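Local coordinates for fiber protein (Human adenovirus 14, PDB 3F0Y) that forms the trimeric knob at the tip of the viral fibre and probably attaches the virus to its receptor on the host cell, at residues T16-V21 with Q105-G110; L41-V46 with A54-I59; Y125-N130 with M159-A164. All blocks are in the same frame, centred on the assembly; numbering follows the deposited sequence.

Contact 1: residues T16-V21 with Q105-G110; sequences TLWTGV and QNMATG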
loop_
_atom_site.group_PDB
_atom_site.type_symbol
_atom_site.label_atom_id
_atom_site.label_comp_id
_atom_site.label_asym_id
_atom_site.label_seq_id
_atom_site.Cartn_x
_atom_site.Cartn_y
_atom_site.Cartn_z
ATOM N N THR A 16 5.627 1.625 -16.799
ATOM C CA THR A 16 5.873 0.356 -16.127
ATOM C C THR A 16 7.202 -0.235 -16.588
ATOM O O THR A 16 7.511 -0.231 -17.776
ATOM C CB THR A 16 4.755 -0.658 -16.433
ATOM O OG1 THR A 16 3.534 -0.220 -15.828
ATOM C CG2 THR A 16 5.107 -2.044 -15.905
ATOM N N LEU A 17 7.987 -0.719 -15.629
ATOM C CA LEU A 17 9.177 -1.513 -15.902
ATOM C C LEU A 17 8.996 -2.808 -15.125
ATOM O O LEU A 17 8.941 -2.785 -13.897
ATOM C CB LEU A 17 10.431 -0.771 -15.435
ATOM C CG LEU A 17 11.786 -1.409 -15.745
ATOM C CD1 LEU A 17 11.979 -1.571 -17.246
ATOM C CD2 LEU A 17 12.911 -0.577 -15.142
ATOM N N TRP A 18 8.877 -3.931 -15.830
ATOM C CA TRP A 18 8.512 -5.184 -15.169
ATOM C C TRP A 18 9.114 -6.437 -15.803
ATOM O O TRP A 18 9.799 -6.367 -16.822
ATOM C CB TRP A 18 6.978 -5.290 -15.060
ATOM C CG TRP A 18 6.237 -5.621 -16.328
ATOM C CD1 TRP A 18 6.705 -5.552 -17.608
ATOM C CD2 TRP A 18 4.872 -6.048 -16.426
ATOM N NE1 TRP A 18 5.727 -5.929 -18.492
ATOM C CE2 TRP A 18 4.588 -6.232 -17.795
ATOM C CE3 TRP A 18 3.865 -6.299 -15.487
ATOM C CZ2 TRP A 18 3.336 -6.653 -18.250
ATOM C CZ3 TRP A 18 2.622 -6.718 -15.938
ATOM C CH2 TRP A 18 2.369 -6.891 -17.311
ATOM N N THR A 19 8.849 -7.576 -15.168
ATOM C CA THR A 19 9.327 -8.881 -15.619
ATOM C C THR A 19 8.355 -9.560 -16.581
ATOM O O THR A 19 8.687 -10.582 -17.185
ATOM C CB THR A 19 9.483 -9.830 -14.420
ATOM O OG1 THR A 19 8.234 -9.908 -13.721
ATOM C CG2 THR A 19 10.566 -9.337 -13.476
ATOM N N GLY A 20 7.150 -9.004 -16.701
ATOM C CA GLY A 20 6.055 -9.661 -17.402
ATOM C C GLY A 20 5.306 -10.567 -16.443
ATOM O O GLY A 20 5.787 -10.851 -15.342
ATOM N N VAL A 21 4.128 -11.019 -16.861
ATOM C CA VAL A 21 3.282 -11.870 -16.028
ATOM C C VAL A 21 3.606 -13.346 -16.257
ATOM O O VAL A 21 3.618 -13.812 -17.396
ATOM C CB VAL A 21 1.788 -11.634 -16.327
ATOM C CG1 VAL A 21 0.918 -12.500 -15.430
ATOM C CG2 VAL A 21 1.438 -10.165 -16.152
ATOM N N GLN A 105 0.525 -8.651 -21.405
ATOM C CA GLN A 105 0.911 -9.354 -20.178
ATOM C C GLN A 105 2.400 -9.707 -20.155
ATOM O O GLN A 105 2.871 -10.368 -19.225
ATOM C CB GLN A 105 0.079 -10.631 -20.022
ATOM C CG GLN A 105 -1.420 -10.385 -19.951
ATOM C CD GLN A 105 -1.821 -9.581 -18.731
ATOM O OE1 GLN A 105 -2.411 -8.506 -18.848
ATOM N NE2 GLN A 105 -1.490 -10.090 -17.553
ATOM N N ASN A 106 3.135 -9.251 -21.167
ATOM C CA ASN A 106 4.539 -9.597 -21.340
ATOM C C ASN A 106 5.422 -8.363 -21.311
ATOM O O ASN A 106 4.929 -7.237 -21.238
ATOM C CB ASN A 106 4.726 -10.321 -22.674
ATOM C CG ASN A 106 3.788 -11.498 -22.833
ATOM O OD1 ASN A 106 3.576 -12.270 -21.897
ATOM N ND2 ASN A 106 3.220 -11.642 -24.025
ATOM N N MET A 107 6.731 -8.584 -21.368
ATOM C CA MET A 107 7.690 -7.495 -21.489
ATOM C C MET A 107 7.766 -7.030 -22.938
ATOM O O MET A 107 7.612 -7.829 -23.864
ATOM C CB MET A 107 9.079 -7.953 -21.051
ATOM C CG MET A 107 9.180 -8.347 -19.598
ATOM S SD MET A 107 10.864 -8.813 -19.165
ATOM C CE MET A 107 10.989 -10.399 -19.989
ATOM N N ALA A 108 8.011 -5.735 -23.125
ATOM C CA ALA A 108 8.354 -5.200 -24.439
ATOM C C ALA A 108 9.771 -5.642 -24.795
ATOM O O ALA A 108 10.534 -6.058 -23.920
ATOM C CB ALA A 108 8.249 -3.686 -24.446
ATOM N N THR A 109 10.119 -5.554 -26.076
ATOM C CA THR A 109 11.423 -6.017 -26.563
ATOM C C THR A 109 12.364 -4.890 -27.001
ATOM O O THR A 109 13.553 -5.130 -27.218
ATOM C CB THR A 109 11.245 -6.989 -27.742
ATOM O OG1 THR A 109 10.361 -6.410 -28.710
ATOM C CG2 THR A 109 10.667 -8.312 -27.260
ATOM N N GLY A 110 11.845 -3.671 -27.128
ATOM C CA GLY A 110 12.645 -2.542 -27.595
ATOM C C GLY A 110 13.502 -1.908 -26.515
ATOM O O GLY A 110 13.762 -2.510 -25.470
#
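W18 and V21 each reach the 105-107 turn through one hydrogen bond, and both bonds end on backbone carbonyls. The V21 amide gives the straighter one, 2.8 Å from V21 N to Q105 O with 166° at the hydrogen. The indole N-H of W18 is bent toward N106 O (NE1 to O 3.1 Å, 137°); it comes from above the carbonyl plane, and the oxygen sits slightly out of the plane of the ring. Within its own segment T19 OG1 donates to G20 O on a lone pair and also takes the amide hydrogen of L43.

Packing contacts surround these bonds. W18 has CG between its backbone N and carbonyl carbon (chi1 75°), and its ring lies between G20 CA, centred over one face, and T16 CG2, nearer the rim of the other. M107 lays CG against the backbone, 3.3 Å from T19 O, and makes an apolar contact with W18 CD1, 4.2 Å from that CG. G20 passes close to N106, its CA 4.2 Å from N106 C. W18 and V21 also pack on a neighbouring subunit.

Both cross-bonds end on main-chain carbonyls, so the pairing depends on the backbone path of 105-107 and not on the polar groups of its side chains.

Contact 2: residues L41-V46 with A54-I59; sequences LILTLV and AFVYVI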
loop_
_atom_site.group_PDB
_atom_site.type_symbol
_atom_site.label_atom_id
_atom_site.label_comp_id
_atom_site.label_asym_id
_atom_site.label_seq_id
_atom_site.Cartn_x
_atom_site.Cartn_y
_atom_site.Cartn_z
ATOM N N LEU A 41 10.660 -14.604 -10.484
ATOM C CA LEU A 41 10.485 -13.348 -9.766
ATOM C C LEU A 41 9.544 -12.484 -10.589
ATOM O O LEU A 41 9.849 -12.141 -11.733
ATOM C CB LEU A 41 11.825 -12.633 -9.568
ATOM C CG LEU A 41 11.796 -11.304 -8.804
ATOM C CD1 LEU A 41 11.399 -11.521 -7.349
ATOM C CD2 LEU A 41 13.146 -10.607 -8.893
ATOM N N ILE A 42 8.389 -12.161 -10.014
ATOM C CA ILE A 42 7.440 -11.254 -10.641
ATOM C C ILE A 42 7.644 -9.882 -10.006
ATOM O O ILE A 42 7.354 -9.689 -8.826
ATOM C CB ILE A 42 5.978 -11.720 -10.451
ATOM C CG1 ILE A 42 5.823 -13.203 -10.812
ATOM C CG2 ILE A 42 5.037 -10.872 -11.299
ATOM C CD1 ILE A 42 6.229 -13.544 -12.232
ATOM N N LEU A 43 8.178 -8.946 -10.787
ATOM C CA LEU A 43 8.460 -7.601 -10.303
ATOM C C LEU A 43 7.862 -6.584 -11.259
ATOM O O LEU A 43 8.104 -6.648 -12.461
ATOM C CB LEU A 43 9.969 -7.376 -10.191
ATOM C CG LEU A 43 10.404 -5.998 -9.684
ATOM C CD1 LEU A 43 9.885 -5.753 -8.269
ATOM C CD2 LEU A 43 11.915 -5.856 -9.743
ATOM N N THR A 44 7.081 -5.656 -10.713
ATOM C CA THR A 44 6.476 -4.583 -11.489
ATOM C C THR A 44 6.782 -3.253 -10.814
ATOM O O THR A 44 6.403 -3.031 -9.661
ATOM C CB THR A 44 4.949 -4.768 -11.602
ATOM O OG1 THR A 44 4.663 -6.082 -12.097
ATOM C CG2 THR A 44 4.341 -3.724 -12.534
ATOM N N LEU A 45 7.487 -2.385 -11.535
ATOM C CA LEU A 45 7.800 -1.042 -11.060
ATOM C C LEU A 45 6.982 -0.051 -11.871
ATOM O O LEU A 45 7.137 0.029 -13.090
ATOM C CB LEU A 45 9.291 -0.745 -11.236
ATOM C CG LEU A 45 10.269 -1.741 -10.612
ATOM C CD1 LEU A 45 11.690 -1.404 -11.023
ATOM C CD2 LEU A 45 10.132 -1.759 -9.091
ATOM N N VAL A 46 6.109 0.693 -11.199
ATOM C CA VAL A 46 5.274 1.685 -11.866
ATOM C C VAL A 46 5.612 3.087 -11.375
ATOM O O VAL A 46 5.672 3.334 -10.171
ATOM C CB VAL A 46 3.781 1.414 -11.637
ATOM C CG1 VAL A 46 2.936 2.457 -12.362
ATOM C CG2 VAL A 46 3.421 0.011 -12.104
ATOM N N ALA A 54 6.338 -0.319 -6.290
ATOM C CA ALA A 54 7.017 -1.593 -6.522
ATOM C C ALA A 54 6.127 -2.734 -6.048
ATOM O O ALA A 54 5.653 -2.726 -4.917
ATOM C CB ALA A 54 8.353 -1.623 -5.798
ATOM N N PHE A 55 5.926 -3.713 -6.925
ATOM C CA PHE A 55 4.952 -4.781 -6.742
ATOM C C PHE A 55 5.678 -6.095 -7.023
ATOM O O PHE A 55 6.061 -6.359 -8.163
ATOM C CB PHE A 55 3.808 -4.540 -7.733
ATOM C CG PHE A 55 2.749 -5.608 -7.759
ATOM C CD1 PHE A 55 1.640 -5.526 -6.927
ATOM C CD2 PHE A 55 2.824 -6.658 -8.670
ATOM C CE1 PHE A 55 0.642 -6.490 -6.974
ATOM C CE2 PHE A 55 1.830 -7.627 -8.719
ATOM C CZ PHE A 55 0.737 -7.541 -7.874
ATOM N N VAL A 56 5.896 -6.901 -5.983
ATOM C CA VAL A 56 6.804 -8.045 -6.099
ATOM C C VAL A 56 6.308 -9.322 -5.415
ATOM O O VAL A 56 5.752 -9.285 -4.316
ATOM C CB VAL A 56 8.218 -7.684 -5.568
ATOM C CG1 VAL A 56 8.194 -7.448 -4.059
ATOM C CG2 VAL A 56 9.231 -8.765 -5.939
ATOM N N TYR A 57 6.502 -10.449 -6.092
ATOM C CA TYR A 57 6.309 -11.762 -5.485
ATOM C C TYR A 57 7.109 -12.814 -6.233
ATOM O O TYR A 57 7.672 -12.544 -7.298
ATOM C CB TYR A 57 4.825 -12.149 -5.415
ATOM C CG TYR A 57 4.098 -12.225 -6.740
ATOM C CD1 TYR A 57 3.731 -11.071 -7.421
ATOM C CD2 TYR A 57 3.749 -13.454 -7.296
ATOM C CE1 TYR A 57 3.054 -11.135 -8.629
ATOM C CE2 TYR A 57 3.067 -13.528 -8.505
ATOM C CZ TYR A 57 2.723 -12.363 -9.166
ATOM O OH TYR A 57 2.049 -12.418 -10.362
ATOM N N VAL A 58 7.173 -14.008 -5.656
ATOM C CA VAL A 58 7.934 -15.101 -6.238
ATOM C C VAL A 58 7.031 -16.299 -6.494
ATOM O O VAL A 58 6.113 -16.574 -5.724
ATOM C CB VAL A 58 9.118 -15.515 -5.333
ATOM C CG1 VAL A 58 10.034 -14.329 -5.092
ATOM C CG2 VAL A 58 8.624 -16.080 -4.013
ATOM N N ILE A 59 7.286 -16.989 -7.602
ATOM C CA ILE A 59 6.629 -18.251 -7.904
ATOM C C ILE A 59 7.730 -19.295 -8.043
ATOM O O ILE A 59 8.553 -19.219 -8.956
ATOM C CB ILE A 59 5.803 -18.179 -9.200
ATOM C CG1 ILE A 59 4.775 -17.047 -9.119
ATOM C CG2 ILE A 59 5.105 -19.510 -9.463
ATOM C CD1 ILE A 59 4.088 -16.758 -10.424
#
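The Y57 ring carries I42 on one face: I42 CB stands 3.6 Å from the ring centroid and 18° off the normal, a CH-pi contact displaced toward the rim. Both branches of I42 share that face, with CG2 over the CE1 side (3.3 Å from I42 CG2 to Y57 CE1) and CG1 over the CE2 side. Y57 holds CG between its backbone N and carbonyl carbon (chi1 60°), which swings the ring across to I42. F55 has a different first torsion, CG trans to N at 176°, and its ring runs alongside T44, whose OG1 meets it obliquely at CD2. That hydroxyl is buried and has no hydrogen-bonding partner in the model.

These residues belong to the antiparallel hairpin of strands 39-48 and 51-60, the middle pair of one sheet of the knob's beta-sandwich. Within these segments the hydrogen-bonded pairs are I42-Y57 and T44-F55, with I42 N to Y57 O and T44 N to F55 O both at 2.8 Å, and the reciprocal bonds run from Y57 N and F55 N.

On the opposite face L41, L43, L45, A54, V56 and V58 are wholly aliphatic. L41 CD1 lies 3.8 Å from V56 CG2 and also touches V58 CG1, while L45 CD2 covers A54 CB. W177 and I175 of strand 171-180 pack against this side, and on the ring side F55 and Y57 meet L51 and I204 of a neighbouring subunit.

Contact 3: residues Y125-N130 with M159-A164; sequences YPFNNN and MLNQRA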
loop_
_atom_site.group_PDB
_atom_site.type_symbol
_atom_site.label_atom_id
_atom_site.label_comp_id
_atom_site.label_asym_id
_atom_site.label_seq_id
_atom_site.Cartn_x
_atom_site.Cartn_y
_atom_site.Cartn_z
ATOM N N TYR A 125 18.011 7.393 -0.680
ATOM C CA TYR A 125 18.599 6.131 -0.226
ATOM C C TYR A 125 20.083 6.108 -0.602
ATOM O O TYR A 125 20.460 5.600 -1.663
ATOM C CB TYR A 125 17.836 4.954 -0.847
ATOM C CG TYR A 125 16.343 5.177 -0.811
ATOM C CD1 TYR A 125 15.634 5.482 -1.969
ATOM C CD2 TYR A 125 15.649 5.139 0.392
ATOM C CE1 TYR A 125 14.272 5.714 -1.933
ATOM C CE2 TYR A 125 14.285 5.367 0.438
ATOM C CZ TYR A 125 13.601 5.656 -0.729
ATOM O OH TYR A 125 12.247 5.889 -0.699
ATOM N N PRO A 126 20.932 6.681 0.266
ATOM C CA PRO A 126 22.340 6.849 -0.066
ATOM C C PRO A 126 23.147 5.558 -0.025
ATOM O O PRO A 126 22.672 4.540 0.483
ATOM C CB PRO A 126 22.838 7.820 1.009
ATOM C CG PRO A 126 21.947 7.595 2.162
ATOM C CD PRO A 126 20.614 7.211 1.605
ATOM N N PHE A 127 24.350 5.618 -0.586
ATOM C CA PHE A 127 25.333 4.549 -0.459
ATOM C C PHE A 127 26.376 4.957 0.572
ATOM O O PHE A 127 26.771 6.125 0.630
ATOM C CB PHE A 127 26.036 4.284 -1.792
ATOM C CG PHE A 127 25.225 3.476 -2.756
ATOM C CD1 PHE A 127 24.419 4.099 -3.696
ATOM C CD2 PHE A 127 25.277 2.089 -2.733
ATOM C CE1 PHE A 127 23.676 3.357 -4.592
ATOM C CE2 PHE A 127 24.533 1.337 -3.627
ATOM C CZ PHE A 127 23.730 1.972 -4.559
ATOM N N ASN A 128 26.807 3.992 1.381
ATOM C CA ASN A 128 27.939 4.165 2.295
ATOM C C ASN A 128 27.804 5.372 3.218
ATOM O O ASN A 128 28.768 6.108 3.441
ATOM C CB ASN A 128 29.244 4.258 1.494
ATOM C CG ASN A 128 29.420 3.100 0.533
ATOM O OD1 ASN A 128 28.956 1.990 0.789
ATOM N ND2 ASN A 128 30.094 3.354 -0.585
ATOM N N ASN A 129 26.595 5.576 3.738
ATOM C CA ASN A 129 26.320 6.657 4.673
ATOM C C ASN A 129 25.777 6.061 5.968
ATOM O O ASN A 129 24.584 5.779 6.080
ATOM C CB ASN A 129 25.326 7.652 4.066
ATOM C CG ASN A 129 25.259 8.963 4.833
ATOM O OD1 ASN A 129 25.446 9.001 6.049
ATOM N ND2 ASN A 129 24.985 10.048 4.119
ATOM N N ASN A 130 26.670 5.864 6.934
ATOM C CA ASN A 130 26.309 5.265 8.219
ATOM C C ASN A 130 25.262 6.074 8.985
ATOM O O ASN A 130 24.384 5.502 9.629
ATOM C CB ASN A 130 27.558 5.078 9.093
ATOM C CG ASN A 130 28.510 4.021 8.547
ATOM O OD1 ASN A 130 28.155 3.227 7.673
ATOM N ND2 ASN A 130 29.728 4.004 9.075
ATOM N N MET A 159 15.969 -3.404 1.263
ATOM C CA MET A 159 17.011 -2.404 1.436
ATOM C C MET A 159 17.319 -1.798 0.076
ATOM O O MET A 159 17.636 -2.514 -0.873
ATOM C CB MET A 159 18.280 -3.002 2.045
ATOM C CG MET A 159 19.280 -1.938 2.493
ATOM S SD MET A 159 20.750 -2.592 3.308
ATOM C CE MET A 159 21.589 -3.361 1.926
ATOM N N LEU A 160 17.207 -0.478 -0.008
ATOM C CA LEU A 160 17.499 0.247 -1.236
ATOM C C LEU A 160 18.910 0.807 -1.167
ATOM O O LEU A 160 19.285 1.425 -0.173
ATOM C CB LEU A 160 16.494 1.380 -1.429
ATOM C CG LEU A 160 15.027 0.948 -1.444
ATOM C CD1 LEU A 160 14.119 2.157 -1.573
ATOM C CD2 LEU A 160 14.765 -0.045 -2.563
ATOM N N ASN A 161 19.683 0.584 -2.228
ATOM C CA ASN A 161 21.050 1.091 -2.332
ATOM C C ASN A 161 21.917 0.674 -1.132
ATOM O O ASN A 161 22.172 -0.517 -0.960
ATOM C CB ASN A 161 21.026 2.608 -2.558
ATOM C CG ASN A 161 20.350 2.989 -3.867
ATOM O OD1 ASN A 161 20.269 2.183 -4.793
ATOM N ND2 ASN A 161 19.858 4.220 -3.946
ATOM N N GLN A 162 22.354 1.635 -0.315
ATOM C CA GLN A 162 23.163 1.382 0.890
ATOM C C GLN A 162 24.587 0.906 0.597
ATOM O O GLN A 162 25.553 1.560 0.992
ATOM C CB GLN A 162 22.458 0.408 1.853
ATOM C CG GLN A 162 23.247 0.089 3.123
ATOM C CD GLN A 162 23.761 1.326 3.828
ATOM O OE1 GLN A 162 23.003 2.254 4.102
ATOM N NE2 GLN A 162 25.057 1.347 4.125
ATOM N N ARG A 163 24.719 -0.238 -0.067
ATOM C CA ARG A 163 26.039 -0.792 -0.343
ATOM C C ARG A 163 26.100 -1.416 -1.741
ATOM O O ARG A 163 25.220 -2.181 -2.134
ATOM C CB ARG A 163 26.442 -1.771 0.776
ATOM C CG ARG A 163 26.529 -3.248 0.422
ATOM C CD ARG A 163 26.792 -4.093 1.670
ATOM N NE ARG A 163 25.603 -4.839 2.081
ATOM C CZ ARG A 163 25.242 -6.026 1.593
ATOM N NH1 ARG A 163 25.973 -6.636 0.665
ATOM N NH2 ARG A 163 24.137 -6.612 2.038
ATOM N N ALA A 164 27.127 -1.044 -2.499
ATOM C CA ALA A 164 27.351 -1.586 -3.836
ATOM C C ALA A 164 28.336 -2.743 -3.747
ATOM O O ALA A 164 29.143 -2.803 -2.820
ATOM C CB ALA A 164 27.885 -0.505 -4.762
HETATM O O HOH W 1 28.987 0.530 -1.376
#
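F127 and Q162 bring their backbones within 4.1 Å, CA to CA, in a single bridge: N128 N donates to Q162 O at 2.8 Å, while the return bond from Q162 N to P126 O is weak. Inside the second segment, R163 N bonds N161 O, closing a gamma turn centred on Q162.

N161 makes the side-chain hydrogen bond of the contact and also packs on F127. Its ND2 gives a nearly straight bond to Y125 O (2.7 Å), lying in the carbonyl plane and within the plane of its own amide. The same nitrogen also bonds P120 O, and OD1 accepts from the amide of C172, so both ends of the amide are held and its rotation is fixed. N161 CB meanwhile sits over one face of the F127 ring, toward the rim, in a CH-pi contact 3.6 Å from the centroid; ring and amide planes are 25° apart. Q162 N lies above the same face, and A164 N comes up at the ring edge.

The contact joins the long connection between strands 106-107 and 137-145 to the turn leaving strand 151-160, in the sheet of the knob sandwich that also holds strand 171-180.

Y125 and L160 run side by side, and L160 CD1 is set squarely over the tyrosine ring, 3.5 Å from the centroid and 7° off the normal. With CG trans to its carbonyl carbon, Y125 directs its phenol toward strand 199-204, where OH bonds the amide of I204, and the ring also packs on F55 of a neighbouring subunit. One water bridges the two segments, donating to N128 OD1 at 2.6 Å and accepting from A164 N.

From the N terminus, strand 16-18 comes first, and contact 1 ties its end to the 105-107 turn, closing a loop of more than eighty residues. Contact 2, the hairpin of strands 39-48 and 51-60, closes over just seven residues and is nested inside that loop. The two touch directly: strand 16-18 lies beside strand 39-48 in the same sheet, with probable hydrogen bonds from L17 N to L45 O and T19 N to L43 O. Contact 3 follows in series and closes a shorter loop, joining 125-130 to the end of strand 151-160 in the other four-stranded sheet. Its centre is about 21 Å from that of contact 2 and about 28 Å from that of contact 1.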